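Local coordinates for putative adenosine kinase (Schistosoma mansoni, PDB 3VAS), which catalyses the phosphorylation of adenosine to AMP, probably with ATP as phosphate donor, as a ribokinase-family nucleoside kinase, at residues L85-V88 against K89-W93. Sequence-based numbering, arbitrary orientation.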
# COMPACT_ATOMS: atom_id res chain seq x y z
N LEU A 85 -4.92 -3.58 0.30
CA LEU A 85 -6.33 -3.63 0.62
C LEU A 85 -6.85 -2.27 1.11
O LEU A 85 -7.93 -1.84 0.71
CB LEU A 85 -6.64 -4.75 1.62
CG LEU A 85 -8.10 -4.86 2.08
CD1 LEU A 85 -9.05 -4.99 0.89
CD2 LEU A 85 -8.30 -6.02 3.06
N ASN A 86 -6.07 -1.61 1.96
CA ASN A 86 -6.42 -0.26 2.43
C ASN A 86 -6.68 0.69 1.25
O ASN A 86 -7.70 1.37 1.20
CB ASN A 86 -5.30 0.33 3.30
CG ASN A 86 -5.23 -0.29 4.69
OD1 ASN A 86 -6.14 -0.99 5.14
ND2 ASN A 86 -4.14 0.01 5.40
N THR A 87 -5.74 0.71 0.31
CA THR A 87 -5.81 1.59 -0.85
C THR A 87 -7.00 1.26 -1.75
O THR A 87 -7.77 2.15 -2.12
CB THR A 87 -4.50 1.52 -1.66
OG1 THR A 87 -3.44 2.08 -0.89
CG2 THR A 87 -4.62 2.30 -2.97
N VAL A 88 -7.15 -0.01 -2.10
CA VAL A 88 -8.20 -0.42 -3.02
C VAL A 88 -9.60 -0.23 -2.45
O VAL A 88 -10.51 0.22 -3.15
CB VAL A 88 -7.98 -1.88 -3.48
CG1 VAL A 88 -9.21 -2.41 -4.22
CG2 VAL A 88 -6.74 -1.96 -4.35
N LYS A 89 -9.79 -0.53 -1.17
CA LYS A 89 -11.11 -0.37 -0.59
C LYS A 89 -11.47 1.10 -0.40
O LYS A 89 -12.64 1.47 -0.44
CB LYS A 89 -11.28 -1.18 0.70
CG LYS A 89 -10.55 -0.65 1.92
CD LYS A 89 -10.69 -1.65 3.07
CE LYS A 89 -10.23 -1.05 4.39
NZ LYS A 89 -10.38 -2.01 5.52
N MET A 90 -10.46 1.95 -0.21
CA MET A 90 -10.75 3.38 -0.12
C MET A 90 -11.05 3.97 -1.50
O MET A 90 -11.89 4.87 -1.62
CB MET A 90 -9.63 4.17 0.57
CG MET A 90 -10.00 5.63 0.81
SD MET A 90 -8.81 6.53 1.83
CE MET A 90 -9.68 8.07 2.13
N ILE A 91 -10.38 3.48 -2.54
CA ILE A 91 -10.73 3.86 -3.91
C ILE A 91 -12.21 3.56 -4.14
O ILE A 91 -12.95 4.37 -4.67
CB ILE A 91 -9.90 3.11 -4.96
CG1 ILE A 91 -8.43 3.50 -4.87
CG2 ILE A 91 -10.43 3.39 -6.37
CD1 ILE A 91 -7.55 2.75 -5.86
N GLN A 92 -12.62 2.37 -3.70
CA GLN A 92 -14.01 1.94 -3.79
C GLN A 92 -14.94 2.84 -2.99
O GLN A 92 -16.02 3.22 -3.46
CB GLN A 92 -14.12 0.48 -3.32
CG GLN A 92 -15.56 -0.04 -3.21
CD GLN A 92 -16.24 -0.16 -4.56
OE1 GLN A 92 -15.72 -0.79 -5.48
NE2 GLN A 92 -17.41 0.47 -4.69
N TRP A 93 -14.52 3.19 -1.78
CA TRP A 93 -15.30 4.05 -0.89
C TRP A 93 -15.45 5.47 -1.47
O TRP A 93 -16.54 6.05 -1.45
CB TRP A 93 -14.59 4.09 0.46
CG TRP A 93 -15.25 4.86 1.57
CD1 TRP A 93 -16.28 4.45 2.37
CD2 TRP A 93 -14.88 6.16 2.04
NE1 TRP A 93 -16.58 5.42 3.30
CE2 TRP A 93 -15.73 6.48 3.11
CE3 TRP A 93 -13.91 7.09 1.65
CZ2 TRP A 93 -15.64 7.69 3.80
CZ3 TRP A 93 -13.82 8.29 2.33
CH2 TRP A 93 -14.68 8.58 3.39
O HOH W 1 -7.76 -3.18 4.87
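Asn86 and Lys89 lie side by side, one turn apart on the helix, and share a water. The water donates to Asn86 OD1 at 2.7 Å and accepts from Lys89 NZ at 2.9 Å. Lys89 CG sits between its own backbone N and carbonyl carbon (chi1 73°). The chain then runs extended, outward and somewhat back toward the N-terminal end, and brings NZ to the water. NZ also forms a salt bridge with Asp119.

Lys89 CG lies against Leu85 O, one turn earlier, at 3.1 Å; the nonpolar contact is Lys89 CD against Leu85 CG, 4.2 Å. On another face of the helix, Thr87 CG2 meets Ile91 CD1 at 4.1 Å, methyl to methyl.

Four successive i to i+4 backbone hydrogen bonds join 85-88 to 89-93. Lys89 N to Leu85 O is 3.0 Å with an N-H...O angle of 164°. Met90 N to Asn86 O is longer and more bent, at 3.2 Å and 147°.

Asn86 ND2 donates to adenosine O3' and to Asp320 OD2. The bridging water binds OD1, so both polar atoms of the amide are engaged. This is a buried part of alpha-helix 83-95 in the ribokinase (pfkB) fold, with Asn86 in the adenosine ribose site.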